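Local coordinates for protein ribosomal RNA small subunit methyltransferase E (Legionella pneumophila, PDB 5O95) that probably methylates N3 of a specific uridine in 16S rRNA of the small ribosomal subunit, using S-adenosyl-L-methionine as methyl donor, at residues 78-90 / 187-199. Residues are numbered along the deposited sequence; the frame is centred on the assembly and turned at random.
Sequences ESPLKIHLAQAIS and VQPPDVALIIGPE
Neighbouring parallel strands in the middle of the six-stranded SPOUT methyltransferase sheet, 82-88 and 191-196, pair K82 with D191 through Q87 with I196. Seven backbone hydrogen bonds join them, beginning with K82 N donating to P190 O and ending with A88 N donating to I196 O (2.9 Å). The first acceptor belongs to P190, which follows a cis peptide bond. On the face carrying I83, L85 and Q87, helix 227-242 packs over the pair. Here CG1 of V192 sits between its own backbone N and carbonyl carbon (chi1 54°), which turns it across to CG1 of I83, 3.5 Å away; the two side chains run side by side. Further along, L85 CD1 meets I196 CG1 at 3.6 Å. The Q87 chain bends at chi2 (72°) and brings OE1 within 3.4 Å of I196 CB; this buried oxygen meets hydrocarbon and finds no polar partner in the model. The other face holds H84, whose ring turns away from strand 191-196 to hydrogen-bond with T111 and E168 and to meet F162 edge-to-face. At the C-terminal end of the pair, A88 CB lies against P198 CD (3.8 Å), just past strand 191-196. The backbone ladder thus sets the register up to I196, which packs between L85 and Q87 on one strand and L174 on the other, next to G197; L174 and G197 both bind S-adenosyl-L-methionine.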
ATOM      1  N   GLU B  78      12.020  12.711  -9.378  1.00 18.73           N
ATOM      2  CA  GLU B  78      12.612  11.388  -9.251  1.00 18.12           C
ATOM      3  C   GLU B  78      13.445  11.279  -7.975  1.00 17.69           C
ATOM      4  O   GLU B  78      14.054  12.248  -7.507  1.00 18.47           O
ATOM      5  CB  GLU B  78      13.503  11.086 -10.458  1.00 20.18           C
ATOM      6  CG  GLU B  78      12.735  11.092 -11.785  1.00 17.66           C
ATOM      7  CD  GLU B  78      11.573  10.107 -11.790  1.00 19.05           C
ATOM      8  OE1 GLU B  78      11.840   8.885 -11.670  1.00 20.13           O
ATOM      9  OE2 GLU B  78      10.398  10.541 -11.912  1.00 18.43           O
ATOM     10  N   SER B  79      13.469  10.047  -7.400  1.00 16.51           N
ATOM     11  CA  SER B  79      14.282   9.818  -6.225  1.00 16.95           C
ATOM     12  C   SER B  79      15.733   9.598  -6.642  1.00 18.93           C
ATOM     13  O   SER B  79      15.994   8.980  -7.682  1.00 19.65           O
ATOM     14  CB  SER B  79      13.801   8.566  -5.497  1.00 17.79           C
ATOM     15  OG  SER B  79      14.716   8.240  -4.466  1.00 20.63           O
ATOM     16  N   PRO B  80      16.682  10.097  -5.854  1.00 17.98           N
ATOM     17  CA  PRO B  80      18.101   9.796  -6.115  1.00 20.77           C
ATOM     18  C   PRO B  80      18.465   8.344  -5.880  1.00 19.73           C
ATOM     19  O   PRO B  80      19.529   7.909  -6.333  1.00 24.94           O
ATOM     20  CB  PRO B  80      18.840  10.716  -5.132  1.00 24.64           C
ATOM     21  CG  PRO B  80      17.864  10.918  -4.024  1.00 35.25           C
ATOM     22  CD  PRO B  80      16.510  10.956  -4.664  1.00 25.24           C
ATOM     23  N   LEU B  81      17.650   7.589  -5.146  1.00 19.41           N
ATOM     24  CA  LEU B  81      17.871   6.162  -4.999  1.00 17.01           C
ATOM     25  C   LEU B  81      17.064   5.461  -6.085  1.00 20.57           C
ATOM     26  O   LEU B  81      15.837   5.599  -6.123  1.00 20.55           O
ATOM     27  CB  LEU B  81      17.400   5.710  -3.611  1.00 16.85           C
ATOM     28  CG  LEU B  81      17.403   4.210  -3.352  1.00 17.85           C
ATOM     29  CD1 LEU B  81      18.841   3.703  -3.208  1.00 23.33           C
ATOM     30  CD2 LEU B  81      16.604   3.858  -2.075  1.00 17.42           C
ATOM     31  N   LYS B  82      17.746   4.755  -6.994  1.00 19.59           N
ATOM     32  CA  LYS B  82      17.077   4.073  -8.103  1.00 15.11           C
ATOM     33  C   LYS B  82      16.811   2.631  -7.706  1.00 16.58           C
ATOM     34  O   LYS B  82      17.742   1.824  -7.617  1.00 20.16           O
ATOM     35  CB  LYS B  82      17.953   4.107  -9.352  1.00 16.84           C
ATOM     36  CG  LYS B  82      18.510   5.456  -9.683  1.00 22.25           C
ATOM     37  CD  LYS B  82      17.426   6.476  -9.819  1.00 23.54           C
ATOM     38  CE  LYS B  82      18.050   7.827 -10.181  1.00 57.23           C
ATOM     39  NZ  LYS B  82      17.121   8.985 -10.051  1.00 39.76           N
ATOM     40  N   ILE B  83      15.556   2.311  -7.433  1.00 17.34           N
ATOM     41  CA  ILE B  83      15.171   0.967  -7.012  1.00 16.53           C
ATOM     42  C   ILE B  83      14.687   0.218  -8.241  1.00 21.85           C
ATOM     43  O   ILE B  83      13.845   0.725  -8.990  1.00 18.01           O
ATOM     44  CB  ILE B  83      14.062   1.017  -5.957  1.00 17.17           C
ATOM     45  CG1 ILE B  83      14.490   1.907  -4.778  1.00 21.26           C
ATOM     46  CG2 ILE B  83      13.711  -0.397  -5.507  1.00 19.38           C
ATOM     47  CD1 ILE B  83      13.392   2.088  -3.738  1.00 20.21           C
ATOM     48  N   HIS B  84      15.225  -0.976  -8.452  1.00 20.47           N
ATOM     49  CA  HIS B  84      14.745  -1.902  -9.471  1.00 17.75           C
ATOM     50  C   HIS B  84      14.006  -3.016  -8.732  1.00 19.45           C
ATOM     51  O   HIS B  84      14.636  -3.846  -8.066  1.00 20.05           O
ATOM     52  CB  HIS B  84      15.913  -2.473 -10.263  1.00 20.45           C
ATOM     53  CG  HIS B  84      15.494  -3.376 -11.381  1.00 19.85           C
ATOM     54  ND1 HIS B  84      16.397  -3.932 -12.257  1.00 24.32           N
ATOM     55  CD2 HIS B  84      14.273  -3.812 -11.772  1.00 21.75           C
ATOM     56  CE1 HIS B  84      15.752  -4.673 -13.142  1.00 29.26           C
ATOM     57  NE2 HIS B  84      14.460  -4.620 -12.868  1.00 24.75           N
ATOM     58  N   LEU B  85      12.677  -3.016  -8.855  1.00 18.04           N
ATOM     59  CA  LEU B  85      11.803  -3.985  -8.213  1.00 16.58           C
ATOM     60  C   LEU B  85      11.573  -5.147  -9.161  1.00 17.43           C
ATOM     61  O   LEU B  85      11.170  -4.938 -10.307  1.00 16.72           O
ATOM     62  CB  LEU B  85      10.446  -3.336  -7.935  1.00 14.87           C
ATOM     63  CG  LEU B  85       9.401  -4.345  -7.444  1.00 17.58           C
ATOM     64  CD1 LEU B  85       9.802  -5.029  -6.114  1.00 21.72           C
ATOM     65  CD2 LEU B  85       8.033  -3.655  -7.331  1.00 19.06           C
ATOM     66  N   ALA B  86      11.808  -6.367  -8.671  1.00 17.13           N
ATOM     67  CA  ALA B  86      11.496  -7.586  -9.414  1.00 18.70           C
ATOM     68  C   ALA B  86      10.356  -8.230  -8.643  1.00 20.47           C
ATOM     69  O   ALA B  86      10.558  -8.700  -7.520  1.00 19.70           O
ATOM     70  CB  ALA B  86      12.713  -8.510  -9.491  1.00 21.58           C
ATOM     71  N   GLN B  87       9.145  -8.169  -9.198  1.00 16.07           N
ATOM     72  CA  GLN B  87       7.930  -8.556  -8.486  1.00 19.09           C
ATOM     73  C   GLN B  87       7.423  -9.847  -9.100  1.00 16.87           C
ATOM     74  O   GLN B  87       7.112  -9.878 -10.295  1.00 20.06           O
ATOM     75  CB  GLN B  87       6.858  -7.469  -8.628  1.00 20.12           C
ATOM     76  CG  GLN B  87       5.551  -7.771  -7.895  1.00 19.90           C
ATOM     77  CD  GLN B  87       5.685  -7.667  -6.376  1.00 21.42           C
ATOM     78  OE1 GLN B  87       6.597  -7.029  -5.876  1.00 22.26           O
ATOM     79  NE2 GLN B  87       4.772  -8.310  -5.639  1.00 30.82           N
ATOM     80  N   ALA B  88       7.322 -10.897  -8.287  1.00 20.21           N
ATOM     81  CA  ALA B  88       6.842 -12.171  -8.808  1.00 21.71           C
ATOM     82  C   ALA B  88       5.404 -12.030  -9.292  1.00 25.44           C
ATOM     83  O   ALA B  88       4.589 -11.337  -8.677  1.00 19.57           O
ATOM     84  CB  ALA B  88       6.934 -13.234  -7.723  1.00 21.01           C
ATOM     85  N   ILE B  89       5.096 -12.686 -10.414  1.00 21.92           N
ATOM     86  CA  ILE B  89       3.743 -12.626 -10.947  1.00 23.50           C
ATOM     87  C   ILE B  89       2.787 -13.355 -10.009  1.00 23.17           C
ATOM     88  O   ILE B  89       3.185 -14.222  -9.225  1.00 25.96           O
ATOM     89  CB  ILE B  89       3.666 -13.132 -12.401  1.00 21.58           C
ATOM     90  CG1 ILE B  89       4.132 -14.587 -12.500  1.00 25.32           C
ATOM     91  CG2 ILE B  89       4.499 -12.228 -13.305  1.00 23.04           C
ATOM     92  CD1 ILE B  89       3.922 -15.204 -13.900  1.00 30.75           C
ATOM     93  N   SER B  90       1.518 -12.961 -10.051  1.00 25.35           N
ATOM     94  CA  SER B  90       0.574 -13.394  -9.039  1.00 25.02           C
ATOM     95  C   SER B  90      -0.808 -13.502  -9.661  1.00 25.01           C
ATOM     96  O   SER B  90      -1.074 -12.964 -10.735  1.00 31.10           O
ATOM     97  CB  SER B  90       0.553 -12.440  -7.835  1.00 25.15           C
ATOM     98  OG  SER B  90       0.238 -11.133  -8.270  1.00 28.26           O
ATOM     99  N   VAL B 187      21.584   1.169   2.543  1.00 24.93           N
ATOM    100  CA  VAL B 187      20.525   1.649   1.660  1.00 23.79           C
ATOM    101  C   VAL B 187      20.818   3.115   1.357  1.00 25.31           C
ATOM    102  O   VAL B 187      20.547   4.003   2.167  1.00 24.39           O
ATOM    103  CB  VAL B 187      19.131   1.451   2.259  1.00 21.86           C
ATOM    104  CG1 VAL B 187      18.078   1.905   1.269  1.00 27.90           C
ATOM    105  CG2 VAL B 187      18.910  -0.017   2.649  1.00 25.18           C
ATOM    106  N   GLN B 188      21.382   3.367   0.182  1.00 26.22           N
ATOM    107  CA  GLN B 188      21.832   4.686  -0.228  1.00 23.77           C
ATOM    108  C   GLN B 188      22.035   4.653  -1.731  1.00 23.58           C
ATOM    109  O   GLN B 188      22.174   3.572  -2.314  1.00 23.77           O
ATOM    110  CB  GLN B 188      23.149   5.047   0.464  1.00 28.95           C
ATOM    111  CG  GLN B 188      24.262   4.071   0.177  1.00 31.14           C
ATOM    112  CD  GLN B 188      25.434   4.253   1.114  1.00 68.89           C
ATOM    113  OE1 GLN B 188      25.285   4.175   2.334  1.00 74.07           O
ATOM    114  NE2 GLN B 188      26.609   4.510   0.549  1.00 59.02           N
ATOM    115  N   PRO B 189      22.033   5.807  -2.389  1.00 24.38           N
ATOM    116  CA  PRO B 189      22.300   5.831  -3.824  1.00 27.15           C
ATOM    117  C   PRO B 189      23.642   5.184  -4.118  1.00 27.41           C
ATOM    118  O   PRO B 189      24.537   5.181  -3.260  1.00 28.67           O
ATOM    119  CB  PRO B 189      22.322   7.334  -4.145  1.00 31.12           C
ATOM    120  CG  PRO B 189      21.430   7.933  -3.119  1.00 28.44           C
ATOM    121  CD  PRO B 189      21.697   7.142  -1.862  1.00 26.11           C
ATOM    122  N   PRO B 190      23.847   4.664  -5.341  1.00 27.88           N
ATOM    123  CA  PRO B 190      22.998   4.885  -6.521  1.00 27.40           C
ATOM    124  C   PRO B 190      21.723   4.056  -6.626  1.00 26.65           C
ATOM    125  O   PRO B 190      20.675   4.612  -6.965  1.00 25.18           O
ATOM    126  CB  PRO B 190      23.927   4.537  -7.693  1.00 25.07           C
ATOM    127  CG  PRO B 190      24.892   3.535  -7.122  1.00 35.43           C
ATOM    128  CD  PRO B 190      25.071   3.905  -5.662  1.00 26.12           C
ATOM    129  N   ASP B 191      21.799   2.753  -6.365  1.00 28.56           N
ATOM    130  CA  ASP B 191      20.727   1.881  -6.807  1.00 25.22           C
ATOM    131  C   ASP B 191      20.608   0.653  -5.919  1.00 27.14           C
ATOM    132  O   ASP B 191      21.509   0.310  -5.150  1.00 28.80           O
ATOM    133  CB  ASP B 191      20.884   1.480  -8.282  1.00 21.63           C
ATOM    134  CG  ASP B 191      22.249   0.878  -8.598  1.00 26.54           C
ATOM    135  OD1 ASP B 191      23.052   0.641  -7.679  1.00 38.28           O
ATOM    136  OD2 ASP B 191      22.514   0.637  -9.792  1.00 32.25           O
ATOM    137  N   VAL B 192      19.465  -0.006  -6.049  1.00 18.07           N
ATOM    138  CA  VAL B 192      19.174  -1.212  -5.283  1.00 17.76           C
ATOM    139  C   VAL B 192      18.268  -2.092  -6.128  1.00 24.70           C
ATOM    140  O   VAL B 192      17.337  -1.602  -6.774  1.00 22.18           O
ATOM    141  CB  VAL B 192      18.565  -0.865  -3.904  1.00 23.49           C
ATOM    142  CG1 VAL B 192      17.349   0.019  -4.050  1.00 30.59           C
ATOM    143  CG2 VAL B 192      18.216  -2.131  -3.119  1.00 21.78           C
ATOM    144  N   ALA B 193      18.561  -3.393  -6.138  1.00 22.06           N
ATOM    145  CA  ALA B 193      17.684  -4.394  -6.733  1.00 18.85           C
ATOM    146  C   ALA B 193      16.968  -5.092  -5.590  1.00 21.61           C
ATOM    147  O   ALA B 193      17.595  -5.437  -4.586  1.00 22.21           O
ATOM    148  CB  ALA B 193      18.471  -5.410  -7.564  1.00 22.43           C
ATOM    149  N   LEU B 194      15.654  -5.228  -5.713  1.00 18.84           N
ATOM    150  CA  LEU B 194      14.836  -5.853  -4.679  1.00 17.64           C
ATOM    151  C   LEU B 194      13.974  -6.922  -5.322  1.00 19.88           C
ATOM    152  O   LEU B 194      13.166  -6.619  -6.207  1.00 19.02           O
ATOM    153  CB  LEU B 194      13.926  -4.810  -4.026  1.00 21.00           C
ATOM    154  CG  LEU B 194      12.874  -5.316  -3.048  1.00 26.74           C
ATOM    155  CD1 LEU B 194      13.545  -5.874  -1.808  1.00 27.90           C
ATOM    156  CD2 LEU B 194      11.916  -4.169  -2.722  1.00 27.68           C
ATOM    157  N   ILE B 195      14.120  -8.156  -4.846  1.00 17.02           N
ATOM    158  CA  ILE B 195      13.313  -9.287  -5.288  1.00 18.81           C
ATOM    159  C   ILE B 195      12.203  -9.513  -4.272  1.00 22.03           C
ATOM    160  O   ILE B 195      12.473  -9.754  -3.090  1.00 20.04           O
ATOM    161  CB  ILE B 195      14.165 -10.557  -5.423  1.00 20.92           C
ATOM    162  CG1 ILE B 195      15.221 -10.373  -6.512  1.00 22.96           C
ATOM    163  CG2 ILE B 195      13.267 -11.748  -5.774  1.00 19.21           C
ATOM    164  CD1 ILE B 195      16.141 -11.545  -6.670  1.00 23.11           C
ATOM    165  N   ILE B 196      10.956  -9.449  -4.730  1.00 17.42           N
ATOM    166  CA  ILE B 196       9.798  -9.870  -3.947  1.00 19.06           C
ATOM    167  C   ILE B 196       9.256 -11.120  -4.607  1.00 21.85           C
ATOM    168  O   ILE B 196       8.848 -11.079  -5.775  1.00 19.06           O
ATOM    169  CB  ILE B 196       8.726  -8.782  -3.927  1.00 20.16           C
ATOM    170  CG1 ILE B 196       9.380  -7.475  -3.490  1.00 25.75           C
ATOM    171  CG2 ILE B 196       7.536  -9.206  -3.062  1.00 20.60           C
ATOM    172  CD1 ILE B 196       8.590  -6.692  -2.565  1.00 29.44           C
ATOM    173  N   GLY B 197       9.265 -12.234  -3.870  1.00 20.58           N
ATOM    174  CA  GLY B 197       8.773 -13.484  -4.388  1.00 22.36           C
ATOM    175  C   GLY B 197       7.281 -13.658  -4.201  1.00 20.22           C
ATOM    176  O   GLY B 197       6.575 -12.780  -3.701  1.00 21.51           O
ATOM    177  N   PRO B 198       6.777 -14.816  -4.615  1.00 22.56           N
ATOM    178  CA  PRO B 198       5.357 -15.117  -4.437  1.00 21.76           C
ATOM    179  C   PRO B 198       5.076 -15.457  -2.984  1.00 23.10           C
ATOM    180  O   PRO B 198       5.977 -15.654  -2.167  1.00 24.22           O
ATOM    181  CB  PRO B 198       5.151 -16.352  -5.322  1.00 23.51           C
ATOM    182  CG  PRO B 198       6.496 -17.067  -5.249  1.00 24.78           C
ATOM    183  CD  PRO B 198       7.533 -15.949  -5.178  1.00 25.83           C
ATOM    184  N   GLU B 199       3.784 -15.553  -2.677  1.00 25.12           N
ATOM    185  CA  GLU B 199       3.376 -15.840  -1.306  1.00 23.51           C
ATOM    186  C   GLU B 199       3.951 -17.154  -0.803  1.00 25.60           C
ATOM    187  O   GLU B 199       4.263 -17.266   0.383  1.00 28.76           O
ATOM    188  CB  GLU B 199       1.853 -15.781  -1.177  1.00 33.12           C
ATOM    189  CG  GLU B 199       1.315 -14.456  -1.714  1.00 65.90           C
ATOM    190  CD  GLU B 199       0.109 -13.905  -0.975  1.00 79.36           C
ATOM    191  OE1 GLU B 199      -0.705 -14.710  -0.472  1.00 77.24           O
ATOM    192  OE2 GLU B 199      -0.024 -12.657  -0.916  1.00 26.60           O
TER